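Local coordinates for glucan-binding protein C, GbpC (Streptococcus mutans UA159, PDB 5UQZ) that probably binds glucan at the cell surface and mediates both sucrose-independent and sucrose-dependent adherence of the bacterium, at residues N68-L74 with Y136-S142; G63-I67 with T331-V335; K148-I154 with Q200-E206; D212-N216 with T306-E310. All blocks are in the same frame, centred on the assembly; numbering follows the deposited sequence.

Overall arrangement
Contacts 1 and 3 belong to the same antiparallel sheet: strands 132-137 and 151-160 are neighbours in it, with Tyr136 N 2.7 Å from Val152 O. Both combine backbone pairing with a buried apolar face and a polar outer one, and contact 1 adds a carboxylate buried among N-H and O-H donors. Contact 2 packs against both, Phe66 meeting Phe203 edge-to-face, and joins the short strand 64-65 and the residues after it to loop 331-335 through a serine hydroxyl and one carbonyl. Contact 4 reaches contact 3 through Tyr307 and Gln200 and joins two loops by apolar touches and waters. All four are partly buried; contact 2 lies nearest the chain centre (about 14 Å between centres) and the calcium site.

Contact 1 (N68-L74 with Y136-S142); sequences NEPEAKL and YDNIVNS
Glu69, which loses more surface to this contact than any other residue, drives its carboxylate into the bend 139-142. Glu69 OE1 takes an almost straight bond from Val140 N (2.8 Å, 174°), meeting it on the syn side but out of the carboxylate plane. OE2 is gripped twice: Asn141 N donates to the syn lone pair of Glu69 OE2 (2.8 Å), and Ser142 OG reaches its anti lone pair at 2.6 Å. The chain folds at chi2 (-63°), which turns the carboxylate back to these donors, and the buried charge is probably steadied by them. A water held by OE1 also joins Glu71 N to Asn138 O. Glu71 lays its carboxylate against the methyls of Val140, Glu71 OE1 lying 3.7 Å from Val140 CG1. Farther along, Lys73 curls at its last torsion to place NZ 2.8 Å from Asp137 OD1, a salt bridge on the partly exposed face of the sheet; on the other, Leu74 CD2 meets the Tyr136 ring obliquely. Outside the pair, Tyr136 OH bonds to Tyr156 OH. The type I turn Glu69 to Ala72 thus leads into strand 73-77, where Lys73 and Asp137 form an antiparallel hydrogen-bonded pair in the large sheet of the beta-supersandwich.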
loop_
_atom_site.group_PDB
_atom_site.type_symbol
_atom_site.label_atom_id
_atom_site.label_comp_id
_atom_site.label_asym_id
_atom_site.label_seq_id
_atom_site.Cartn_x
_atom_site.Cartn_y
_atom_site.Cartn_z
ATOM N N ASN A 68 -9.412 7.221 9.208
ATOM C CA ASN A 68 -10.334 7.808 8.225
ATOM C C ASN A 68 -10.530 9.268 8.594
ATOM O O ASN A 68 -11.116 9.511 9.634
ATOM C CB ASN A 68 -11.670 6.992 8.377
ATOM C CG ASN A 68 -12.880 7.569 7.661
ATOM O OD1 ASN A 68 -12.837 7.827 6.460
ATOM N ND2 ASN A 68 -14.020 7.666 8.392
ATOM N N GLU A 69 -10.066 10.217 7.770
ATOM C CA GLU A 69 -10.241 11.639 8.073
ATOM C C GLU A 69 -10.671 12.347 6.804
ATOM O O GLU A 69 -9.932 13.140 6.204
ATOM C CB GLU A 69 -8.965 12.242 8.670
ATOM C CG GLU A 69 -8.715 11.741 10.108
ATOM C CD GLU A 69 -9.823 12.154 11.092
ATOM O OE1 GLU A 69 -10.668 13.029 10.779
ATOM O OE2 GLU A 69 -9.850 11.595 12.225
ATOM N N PRO A 70 -11.911 12.093 6.366
ATOM C CA PRO A 70 -12.337 12.570 5.048
ATOM C C PRO A 70 -12.691 14.048 5.027
ATOM O O PRO A 70 -12.938 14.593 3.950
ATOM C CB PRO A 70 -13.584 11.700 4.741
ATOM C CG PRO A 70 -14.137 11.414 6.092
ATOM C CD PRO A 70 -12.936 11.270 7.024
ATOM N N GLU A 71 -12.707 14.722 6.173
ATOM C CA GLU A 71 -13.002 16.150 6.256
ATOM C C GLU A 71 -11.748 16.987 6.416
ATOM O O GLU A 71 -11.867 18.201 6.542
ATOM C CB GLU A 71 -13.947 16.453 7.451
ATOM C CG GLU A 71 -15.191 15.616 7.436
ATOM C CD GLU A 71 -16.092 15.846 8.634
ATOM O OE1 GLU A 71 -16.144 16.960 9.195
ATOM O OE2 GLU A 71 -16.814 14.898 9.014
ATOM N N ALA A 72 -10.579 16.368 6.474
ATOM C CA ALA A 72 -9.379 17.120 6.839
ATOM C C ALA A 72 -9.029 18.130 5.747
ATOM O O ALA A 72 -9.304 17.918 4.557
ATOM C CB ALA A 72 -8.223 16.167 7.072
ATOM N N LYS A 73 -8.389 19.221 6.166
ATOM C CA LYS A 73 -7.904 20.229 5.235
ATOM C C LYS A 73 -6.426 20.482 5.516
ATOM O O LYS A 73 -5.924 20.207 6.609
ATOM C CB LYS A 73 -8.740 21.501 5.337
ATOM C CG LYS A 73 -8.585 22.203 6.627
ATOM C CD LYS A 73 -9.286 23.576 6.545
ATOM C CE LYS A 73 -9.325 24.278 7.867
ATOM N NZ LYS A 73 -7.959 24.738 8.258
ATOM N N LEU A 74 -5.761 21.053 4.509
ATOM C CA LEU A 74 -4.311 21.149 4.452
ATOM C C LEU A 74 -3.798 22.577 4.497
ATOM O O LEU A 74 -4.358 23.453 3.847
ATOM C CB LEU A 74 -3.912 20.824 2.970
ATOM C CG LEU A 74 -4.143 19.399 2.548
ATOM C CD1 LEU A 74 -4.077 19.233 1.041
ATOM C CD2 LEU A 74 -3.203 18.412 3.254
ATOM N N TYR A 136 -2.490 19.290 8.882
ATOM C CA TYR A 136 -3.831 18.821 8.565
ATOM C C TYR A 136 -4.726 19.116 9.756
ATOM O O TYR A 136 -4.403 18.758 10.914
ATOM C CB TYR A 136 -3.833 17.309 8.351
ATOM C CG TYR A 136 -2.876 16.766 7.301
ATOM C CD1 TYR A 136 -1.530 16.557 7.586
ATOM C CD2 TYR A 136 -3.339 16.432 5.998
ATOM C CE1 TYR A 136 -0.667 16.002 6.659
ATOM C CE2 TYR A 136 -2.486 15.845 5.087
ATOM C CZ TYR A 136 -1.155 15.621 5.418
ATOM O OH TYR A 136 -0.300 15.008 4.551
ATOM N N ASP A 137 -5.848 19.763 9.514
ATOM C CA ASP A 137 -6.794 19.951 10.600
ATOM C C ASP A 137 -8.199 19.664 10.120
ATOM O O ASP A 137 -8.389 19.176 9.014
ATOM C CB ASP A 137 -6.560 21.179 11.456
ATOM C CG ASP A 137 -6.695 22.412 10.677
ATOM O OD1 ASP A 137 -7.041 22.358 9.521
ATOM O OD2 ASP A 137 -6.513 23.494 11.237
ATOM N N ASN A 138 -9.190 19.915 10.985
ATOM C CA ASN A 138 -10.523 19.304 10.867
ATOM C C ASN A 138 -10.422 17.775 10.959
ATOM O O ASN A 138 -10.780 17.033 10.040
ATOM C CB ASN A 138 -11.312 19.755 9.624
ATOM C CG ASN A 138 -12.797 19.666 9.859
ATOM O OD1 ASN A 138 -13.248 19.317 10.927
ATOM N ND2 ASN A 138 -13.567 20.174 8.932
ATOM N N ILE A 139 -9.901 17.333 12.118
ATOM C CA ILE A 139 -9.677 15.911 12.442
ATOM C C ILE A 139 -10.814 15.527 13.370
ATOM O O ILE A 139 -10.988 16.119 14.456
ATOM C CB ILE A 139 -8.323 15.721 13.131
ATOM C CG1 ILE A 139 -7.173 16.361 12.331
ATOM C CG2 ILE A 139 -8.082 14.239 13.361
ATOM C CD1 ILE A 139 -7.056 15.931 10.901
ATOM N N VAL A 140 -11.627 14.550 12.913
ATOM C CA VAL A 140 -12.912 14.302 13.551
ATOM C C VAL A 140 -13.054 12.916 14.133
ATOM O O VAL A 140 -13.929 12.734 15.001
ATOM C CB VAL A 140 -14.095 14.594 12.592
ATOM C CG1 VAL A 140 -13.997 15.980 12.045
ATOM C CG2 VAL A 140 -14.255 13.554 11.494
ATOM N N ASN A 141 -12.229 11.938 13.723
ATOM C CA ASN A 141 -12.431 10.520 14.062
ATOM C C ASN A 141 -11.275 9.929 14.831
ATOM O O ASN A 141 -11.307 8.709 15.026
ATOM C CB ASN A 141 -12.583 9.687 12.782
ATOM C CG ASN A 141 -13.834 10.033 12.030
ATOM O OD1 ASN A 141 -14.880 10.252 12.630
ATOM N ND2 ASN A 141 -13.728 10.108 10.695
ATOM N N SER A 142 -10.233 10.677 15.148
ATOM C CA SER A 142 -8.971 10.084 15.550
ATOM C C SER A 142 -8.619 10.400 17.003
ATOM O O SER A 142 -8.980 11.460 17.535
ATOM C CB SER A 142 -7.849 10.544 14.611
ATOM O OG SER A 142 -8.095 10.057 13.299
HETATM O O HOH W 1 -9.583 7.746 12.337
HETATM O O HOH W 2 -11.640 14.578 8.842
HETATM O O HOH W 3 -16.522 19.731 8.965
HETATM O O HOH W 4 -6.215 26.047 10.051
#

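Contact 2 (G63-I67 with T331-V335); sequences GLVFI and TNSAV
Ser333 is wedged against the backbone of Phe66, and the tight part of the contact is built round it. Its OG accepts from Phe66 N (2.8 Å, 161°), while its own backbone N donates to Phe66 O at 2.9 Å, coming from above the carbonyl plane. With chi1 at 62°, OG sits between its own N and carbonyl carbon and faces the Phe66 amide, while Ser333 CB rests 3.4 Å from Leu64 O. Leu64 and Phe66 are buried, Leu64 pointing toward the loop; the Phe66 ring passes Asn332 CA obliquely and meets Phe203 edge-to-face beyond the two segments. Against this hydrogen-bonded centre, the exposed flank has few touches. Ile67 reaches over chiefly with CD1, and one touch is tight, Ile67 CD1 to Ala334 CB at 3.3 Å. Asn332 shapes this loop from within, its OD1 accepting from Ala334 N (3.0 Å) in an Asx turn; Ser221 and Thr177 hold the two ends of its amide. The side chain of Asn332 is about 10 Å from that of Ser224, a calcium ligand. A serine hydroxyl and a backbone N-H together grip the main-chain N and O of one residue, Phe66, which implies that directional polar bonds set the course of loop 331-335, with apolar contacts at the flanks.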
loop_
_atom_site.group_PDB
_atom_site.type_symbol
_atom_site.label_atom_id
_atom_site.label_comp_id
_atom_site.label_asym_id
_atom_site.label_seq_id
_atom_site.Cartn_x
_atom_site.Cartn_y
_atom_site.Cartn_z
ATOM N N GLY A 63 -3.222 1.914 20.865
ATOM C CA GLY A 63 -3.975 3.028 21.400
ATOM C C GLY A 63 -4.271 4.096 20.368
ATOM O O GLY A 63 -4.936 5.086 20.709
ATOM N N LEU A 64 -3.776 3.945 19.145
ATOM C CA LEU A 64 -3.964 4.950 18.107
ATOM C C LEU A 64 -5.163 4.540 17.256
ATOM O O LEU A 64 -5.226 3.407 16.772
ATOM C CB LEU A 64 -2.727 5.030 17.221
ATOM C CG LEU A 64 -2.846 6.067 16.075
ATOM C CD1 LEU A 64 -2.851 7.486 16.604
ATOM C CD2 LEU A 64 -1.651 5.886 15.120
ATOM N N VAL A 65 -6.080 5.483 17.042
ATOM C CA VAL A 65 -7.144 5.358 16.057
ATOM C C VAL A 65 -6.921 6.494 15.066
ATOM O O VAL A 65 -7.101 7.662 15.415
ATOM C CB VAL A 65 -8.542 5.421 16.709
ATOM C CG1 VAL A 65 -9.603 5.281 15.635
ATOM C CG2 VAL A 65 -8.677 4.349 17.807
ATOM N N PHE A 66 -6.485 6.157 13.864
ATOM C CA PHE A 66 -6.091 7.148 12.868
ATOM C C PHE A 66 -6.252 6.461 11.521
ATOM O O PHE A 66 -5.305 5.949 10.922
ATOM C CB PHE A 66 -4.654 7.572 13.133
ATOM C CG PHE A 66 -4.128 8.610 12.142
ATOM C CD1 PHE A 66 -4.767 9.838 11.975
ATOM C CD2 PHE A 66 -2.995 8.362 11.412
ATOM C CE1 PHE A 66 -4.250 10.778 11.073
ATOM C CE2 PHE A 66 -2.478 9.298 10.537
ATOM C CZ PHE A 66 -3.102 10.501 10.391
ATOM N N ILE A 67 -7.495 6.398 11.069
ATOM C CA ILE A 67 -7.812 5.572 9.913
ATOM C C ILE A 67 -8.611 6.254 8.849
ATOM O O ILE A 67 -8.533 5.868 7.676
ATOM C CB ILE A 67 -8.450 4.252 10.299
ATOM C CG1 ILE A 67 -8.716 3.380 9.078
ATOM C CG2 ILE A 67 -9.608 4.469 11.015
ATOM C CD1 ILE A 67 -7.433 3.337 8.106
ATOM N N THR A 331 0.457 5.519 5.653
ATOM C CA THR A 331 0.589 4.884 6.967
ATOM C C THR A 331 -0.496 5.445 7.866
ATOM O O THR A 331 -0.828 6.626 7.821
ATOM C CB THR A 331 2.031 5.085 7.559
ATOM O OG1 THR A 331 2.094 4.415 8.837
ATOM C CG2 THR A 331 2.329 6.555 7.781
ATOM N N ASN A 332 -1.070 4.587 8.674
ATOM C CA ASN A 332 -2.263 4.895 9.465
ATOM C C ASN A 332 -2.368 3.775 10.505
ATOM O O ASN A 332 -1.479 2.930 10.608
ATOM C CB ASN A 332 -3.463 5.039 8.540
ATOM C CG ASN A 332 -3.559 3.891 7.621
ATOM O OD1 ASN A 332 -3.531 2.709 8.066
ATOM N ND2 ASN A 332 -3.578 4.172 6.331
ATOM N N SER A 333 -3.453 3.740 11.258
ATOM C CA SER A 333 -3.585 2.722 12.303
ATOM C C SER A 333 -4.163 1.422 11.809
ATOM O O SER A 333 -4.266 0.483 12.603
ATOM C CB SER A 333 -4.424 3.242 13.461
ATOM O OG SER A 333 -5.746 3.553 13.053
ATOM N N ALA A 334 -4.498 1.314 10.518
ATOM C CA ALA A 334 -5.146 0.100 10.008
ATOM C C ALA A 334 -4.101 -0.914 9.558
ATOM O O ALA A 334 -3.801 -1.094 8.372
ATOM C CB ALA A 334 -6.097 0.467 8.896
ATOM N N VAL A 335 -3.522 -1.574 10.529
ATOM C CA VAL A 335 -2.535 -2.608 10.267
ATOM C C VAL A 335 -3.199 -3.799 9.592
ATOM O O VAL A 335 -4.261 -4.257 10.017
ATOM C CB VAL A 335 -1.855 -2.986 11.595
ATOM C CG1 VAL A 335 -0.838 -4.127 11.380
ATOM C CG2 VAL A 335 -1.184 -1.763 12.239
#

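Contact 3 (K148-I154 with Q200-E206); sequences KISKVKI and QIIFYDE
Tyr204 crosses to Lys151 and Lys153 over an antiparallel pair in the large sheet of the beta-supersandwich, strands 151-154 and 200-204 running at 164° to each other. Its CB starts 3.7 Å from Lys151 O, and CG lies beneath Lys151 CE. One face of the ring is covered by Lys151: Lys151 CE makes a CH-pi contact 3.6 Å from the Tyr204 centroid, and Lys151 NZ follows as a cation-pi partner at 4.5 Å. A bend at chi3 (68°) turns the otherwise extended lysine chain down onto that face. CD1 approaches Lys151 O at the ring edge, CE1 comes to Lys153 CB and N, and Tyr204 OH ends 3.2 Å from Lys153 CE; a water lies between OH and Lys151 NZ, its bond to NZ weak. Beneath this face the backbones join through Lys153 and Ile202, a hydrogen-bonded pair with both bonds 2.8 Å long. On the buried face Val152, Ile154 and Ile201 lie side by side, and Ile149 CD1 meets Phe203 obliquely; Leu64 covers Ile149 and Phe203 from outside the pair. Past the strand pairing, Glu206 crosses Lys148 obliquely, Glu206 OE2 resting 3.2 Å from Lys148 CG, and one water joins Lys148 O to Glu206 N. Ser150 closes the pairing, its N donating to Tyr204 O and its OG to Asp205 O at 2.7 Å, from above that carbonyl plane.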
loop_
_atom_site.group_PDB
_atom_site.type_symbol
_atom_site.label_atom_id
_atom_site.label_comp_id
_atom_site.label_asym_id
_atom_site.label_seq_id
_atom_site.Cartn_x
_atom_site.Cartn_y
_atom_site.Cartn_z
ATOM N N LYS A 148 -8.261 12.893 22.127
ATOM C CA LYS A 148 -8.728 13.197 20.779
ATOM C C LYS A 148 -7.648 14.016 20.065
ATOM O O LYS A 148 -7.047 14.921 20.655
ATOM C CB LYS A 148 -10.041 13.997 20.901
ATOM C CG LYS A 148 -10.704 14.290 19.538
ATOM C CD LYS A 148 -12.037 14.962 19.754
ATOM C CE LYS A 148 -12.556 15.594 18.479
ATOM N NZ LYS A 148 -12.846 14.598 17.376
ATOM N N ILE A 149 -7.464 13.726 18.790
ATOM C CA ILE A 149 -6.463 14.400 17.969
ATOM C C ILE A 149 -7.117 15.550 17.231
ATOM O O ILE A 149 -8.144 15.361 16.568
ATOM C CB ILE A 149 -5.814 13.387 17.019
ATOM C CG1 ILE A 149 -4.940 12.414 17.853
ATOM C CG2 ILE A 149 -4.972 14.110 15.976
ATOM C CD1 ILE A 149 -4.508 11.138 17.085
ATOM N N SER A 150 -6.517 16.747 17.345
ATOM C CA SER A 150 -7.080 17.959 16.745
ATOM C C SER A 150 -6.397 18.350 15.452
ATOM O O SER A 150 -6.966 19.153 14.692
ATOM C CB SER A 150 -6.927 19.125 17.716
ATOM O OG SER A 150 -5.533 19.425 17.893
ATOM N N LYS A 151 -5.213 17.835 15.191
ATOM C CA LYS A 151 -4.370 18.321 14.112
ATOM C C LYS A 151 -3.265 17.307 13.945
ATOM O O LYS A 151 -2.886 16.633 14.922
ATOM C CB LYS A 151 -3.788 19.707 14.547
ATOM C CG LYS A 151 -2.811 20.334 13.594
ATOM C CD LYS A 151 -2.488 21.753 14.019
ATOM C CE LYS A 151 -1.717 21.871 15.295
ATOM N NZ LYS A 151 -1.353 23.329 15.536
ATOM N N VAL A 152 -2.732 17.211 12.738
ATOM C CA VAL A 152 -1.596 16.354 12.444
ATOM C C VAL A 152 -0.616 17.205 11.651
ATOM O O VAL A 152 -1.027 17.914 10.735
ATOM C CB VAL A 152 -1.994 15.099 11.609
ATOM C CG1 VAL A 152 -0.824 14.150 11.455
ATOM C CG2 VAL A 152 -3.204 14.377 12.265
ATOM N N LYS A 153 0.678 17.089 11.955
ATOM C CA LYS A 153 1.702 17.673 11.102
ATOM C C LYS A 153 2.543 16.549 10.522
ATOM O O LYS A 153 2.978 15.667 11.271
ATOM C CB LYS A 153 2.585 18.677 11.855
ATOM C CG LYS A 153 3.636 19.330 10.959
ATOM C CD LYS A 153 4.261 20.577 11.598
ATOM C CE LYS A 153 5.088 20.316 12.803
ATOM N NZ LYS A 153 5.845 21.583 13.111
ATOM N N ILE A 154 2.749 16.580 9.208
ATOM C CA ILE A 154 3.644 15.624 8.569
ATOM C C ILE A 154 4.669 16.400 7.785
ATOM O O ILE A 154 4.318 17.206 6.905
ATOM C CB ILE A 154 2.893 14.601 7.681
ATOM C CG1 ILE A 154 1.754 13.952 8.466
ATOM C CG2 ILE A 154 3.918 13.558 7.169
ATOM C CD1 ILE A 154 0.985 12.881 7.688
ATOM N N GLN A 200 8.040 12.518 8.956
ATOM C CA GLN A 200 7.839 12.507 10.399
ATOM C C GLN A 200 6.436 13.003 10.672
ATOM O O GLN A 200 6.030 14.045 10.129
ATOM C CB GLN A 200 8.874 13.367 11.132
ATOM C CG GLN A 200 8.726 13.244 12.616
ATOM C CD GLN A 200 9.805 14.015 13.406
ATOM O OE1 GLN A 200 10.501 14.872 12.858
ATOM N NE2 GLN A 200 9.912 13.716 14.688
ATOM N N ILE A 201 5.691 12.284 11.518
ATOM C CA ILE A 201 4.297 12.603 11.852
ATOM C C ILE A 201 4.219 13.052 13.296
ATOM O O ILE A 201 4.774 12.397 14.190
ATOM C CB ILE A 201 3.432 11.345 11.664
ATOM C CG1 ILE A 201 3.507 10.818 10.224
ATOM C CG2 ILE A 201 1.973 11.673 12.059
ATOM C CD1 ILE A 201 2.893 9.407 10.061
ATOM N N ILE A 202 3.510 14.158 13.532
ATOM C CA ILE A 202 3.264 14.639 14.886
ATOM C C ILE A 202 1.747 14.780 15.044
ATOM O O ILE A 202 1.078 15.389 14.198
ATOM C CB ILE A 202 3.951 15.998 15.142
ATOM C CG1 ILE A 202 5.479 15.873 15.022
ATOM C CG2 ILE A 202 3.589 16.500 16.536
ATOM C CD1 ILE A 202 6.180 17.182 15.111
ATOM N N PHE A 203 1.211 14.191 16.114
ATOM C CA PHE A 203 -0.199 14.320 16.452
ATOM C C PHE A 203 -0.349 15.367 17.549
ATOM O O PHE A 203 0.471 15.437 18.454
ATOM C CB PHE A 203 -0.744 12.977 16.959
ATOM C CG PHE A 203 -0.590 11.844 15.962
ATOM C CD1 PHE A 203 -1.436 11.762 14.843
ATOM C CD2 PHE A 203 0.381 10.869 16.130
ATOM C CE1 PHE A 203 -1.342 10.716 13.949
ATOM C CE2 PHE A 203 0.458 9.811 15.247
ATOM C CZ PHE A 203 -0.383 9.718 14.162
ATOM N N TYR A 204 -1.452 16.124 17.522
ATOM C CA TYR A 204 -1.693 17.158 18.522
ATOM C C TYR A 204 -3.007 16.878 19.247
ATOM O O TYR A 204 -3.981 16.404 18.634
ATOM C CB TYR A 204 -1.811 18.570 17.868
ATOM C CG TYR A 204 -0.561 19.000 17.171
ATOM C CD1 TYR A 204 -0.229 18.534 15.905
ATOM C CD2 TYR A 204 0.292 19.932 17.767
ATOM C CE1 TYR A 204 0.927 18.947 15.268
ATOM C CE2 TYR A 204 1.442 20.376 17.100
ATOM C CZ TYR A 204 1.744 19.865 15.854
ATOM O OH TYR A 204 2.856 20.288 15.163
ATOM N N ASP A 205 -3.018 17.181 20.556
ATOM C CA ASP A 205 -4.199 17.038 21.375
ATOM C C ASP A 205 -5.131 18.249 21.226
ATOM O O ASP A 205 -4.878 19.175 20.453
ATOM C CB ASP A 205 -3.814 16.735 22.817
ATOM C CG ASP A 205 -3.149 17.888 23.540
ATOM O OD1 ASP A 205 -3.265 19.069 23.136
ATOM O OD2 ASP A 205 -2.473 17.635 24.576
ATOM N N GLU A 206 -6.243 18.230 21.967
ATOM C CA GLU A 206 -7.253 19.270 21.772
ATOM C C GLU A 206 -6.790 20.612 22.271
ATOM O O GLU A 206 -7.332 21.644 21.856
ATOM C CB GLU A 206 -8.608 18.860 22.353
ATOM C CG GLU A 206 -9.292 17.693 21.538
ATOM C CD GLU A 206 -9.652 18.078 20.072
ATOM O OE1 GLU A 206 -10.122 19.200 19.832
ATOM O OE2 GLU A 206 -9.491 17.235 19.167
HETATM O O HOH W 5 -6.931 15.741 23.245
HETATM O O HOH W 6 1.471 22.794 13.906
#

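Contact 4 (D212-N216 with T306-E310)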
loop_
_atom_site.group_PDB
_atom_site.type_symbol
_atom_site.label_atom_id
_atom_site.label_comp_id
_atom_site.label_asym_id
_atom_site.label_seq_id
_atom_site.Cartn_x
_atom_site.Cartn_y
_atom_site.Cartn_z
ATOM N N ASP A 212 2.866 12.972 23.275
ATOM C CA ASP A 212 3.976 12.075 23.555
ATOM C C ASP A 212 3.588 10.626 23.252
ATOM O O ASP A 212 2.615 10.107 23.816
ATOM C CB ASP A 212 4.306 12.258 25.047
ATOM C CG ASP A 212 5.473 11.401 25.524
ATOM O OD1 ASP A 212 6.144 10.733 24.736
ATOM O OD2 ASP A 212 5.708 11.404 26.769
ATOM N N LEU A 213 4.351 9.981 22.372
ATOM C CA LEU A 213 4.097 8.607 21.937
ATOM C C LEU A 213 4.932 7.588 22.694
ATOM O O LEU A 213 4.939 6.407 22.316
ATOM C CB LEU A 213 4.276 8.480 20.416
ATOM C CG LEU A 213 3.436 9.450 19.591
ATOM C CD1 LEU A 213 3.689 9.191 18.105
ATOM C CD2 LEU A 213 1.917 9.343 19.892
ATOM N N SER A 214 5.593 7.997 23.788
ATOM C CA SER A 214 6.533 7.051 24.386
ATOM C C SER A 214 5.887 6.002 25.282
ATOM O O SER A 214 6.638 5.202 25.852
ATOM C CB SER A 214 7.700 7.747 25.084
ATOM O OG SER A 214 7.216 8.552 26.137
ATOM N N GLY A 215 4.559 5.945 25.361
ATOM C CA GLY A 215 3.891 4.767 25.887
ATOM C C GLY A 215 3.896 3.613 24.896
ATOM O O GLY A 215 3.477 2.504 25.235
ATOM N N ASN A 216 4.364 3.853 23.668
ATOM C CA ASN A 216 4.521 2.784 22.691
ATOM C C ASN A 216 3.201 2.165 22.285
ATOM O O ASN A 216 3.110 0.967 21.972
ATOM C CB ASN A 216 5.553 1.741 23.110
ATOM C CG ASN A 216 6.956 2.278 23.075
ATOM O OD1 ASN A 216 7.195 3.439 22.737
ATOM N ND2 ASN A 216 7.915 1.447 23.476
ATOM N N THR A 306 5.805 0.050 15.727
ATOM C CA THR A 306 5.508 0.909 16.875
ATOM C C THR A 306 6.146 2.249 16.571
ATOM O O THR A 306 7.391 2.350 16.488
ATOM C CB THR A 306 6.058 0.301 18.160
ATOM O OG1 THR A 306 5.434 -0.972 18.382
ATOM C CG2 THR A 306 5.769 1.223 19.330
ATOM N N TYR A 307 5.308 3.216 16.257
ATOM C CA TYR A 307 5.763 4.535 15.864
ATOM C C TYR A 307 6.005 5.364 17.114
ATOM O O TYR A 307 5.090 5.600 17.923
ATOM C CB TYR A 307 4.708 5.191 14.960
ATOM C CG TYR A 307 5.129 6.591 14.542
ATOM C CD1 TYR A 307 6.286 6.785 13.799
ATOM C CD2 TYR A 307 4.409 7.728 14.943
ATOM C CE1 TYR A 307 6.727 8.069 13.476
ATOM C CE2 TYR A 307 4.815 8.982 14.609
ATOM C CZ TYR A 307 5.953 9.164 13.882
ATOM O OH TYR A 307 6.414 10.416 13.554
ATOM N N LYS A 308 7.255 5.806 17.269
ATOM C CA LYS A 308 7.687 6.492 18.491
ATOM C C LYS A 308 7.838 7.996 18.265
ATOM O O LYS A 308 8.361 8.701 19.127
ATOM C CB LYS A 308 9.004 5.895 18.973
ATOM C CG LYS A 308 8.781 4.434 19.418
ATOM C CD LYS A 308 10.124 3.807 19.872
ATOM C CE LYS A 308 9.920 2.352 20.252
ATOM N NZ LYS A 308 11.137 1.647 20.755
ATOM N N GLY A 309 7.397 8.499 17.126
ATOM C CA GLY A 309 7.478 9.928 16.883
ATOM C C GLY A 309 8.721 10.387 16.171
ATOM O O GLY A 309 8.862 11.584 15.964
ATOM N N GLU A 310 9.531 9.505 15.682
ATOM C CA GLU A 310 10.802 9.840 15.065
ATOM C C GLU A 310 10.758 9.593 13.561
ATOM O O GLU A 310 9.936 8.811 13.069
ATOM C CB GLU A 310 11.871 8.972 15.733
ATOM C CG GLU A 310 11.979 9.301 17.239
ATOM C CD GLU A 310 13.396 9.456 17.756
ATOM O OE1 GLU A 310 14.413 9.344 17.023
ATOM O OE2 GLU A 310 13.497 9.685 18.971
HETATM O O HOH W 7 3.913 4.727 20.257
HETATM O O HOH W 8 6.762 10.950 21.186
HETATM O O HOH W 9 10.853 2.491 23.637
#
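Leu213 has chi1 near -55° and an extended chi2, which carries CD1 across to the Tyr307 ring, while Tyr307, its CG anti to the backbone N (chi1 179°), swings the ring out to meet it. Leu213 CD1 lies 3.6 Å from Tyr307 CD2, approaching the ring obliquely. The leucine opens a type I turn, Leu213 to Asn216, closed by the bond from Asn216 N to Leu213 O. Asp212 introduces it with an Asx turn, its OD1 accepting from Ser214 N. At the far end of the type I turn Asn216 lies crosswise to Thr306, Asn216 CB 3.8 Å from Thr306 CG2, and sets its amide against the aliphatic chain of Lys308, with Asn216 OD1 3.8 Å from Lys308 CG. Polar atoms meet across the contact through water. One water donates to both Leu213 O and Tyr307 O, each at 2.8 Å, and another accepts from Asn216 ND2 and Lys308 NZ. Other parts of the fold hold the two loops: Arg57 bonds to Asn216 O and Thr306 OG1, and Tyr307 OH to Ile201 O in the large sheet. The contact thus ties the loop before strand 219-222 to the one before strand 312-319. Gly309, with a positive phi of 93°, packs its backbone on the Tyr307 ring, its N 3.5 Å above the plane and over the ring centre.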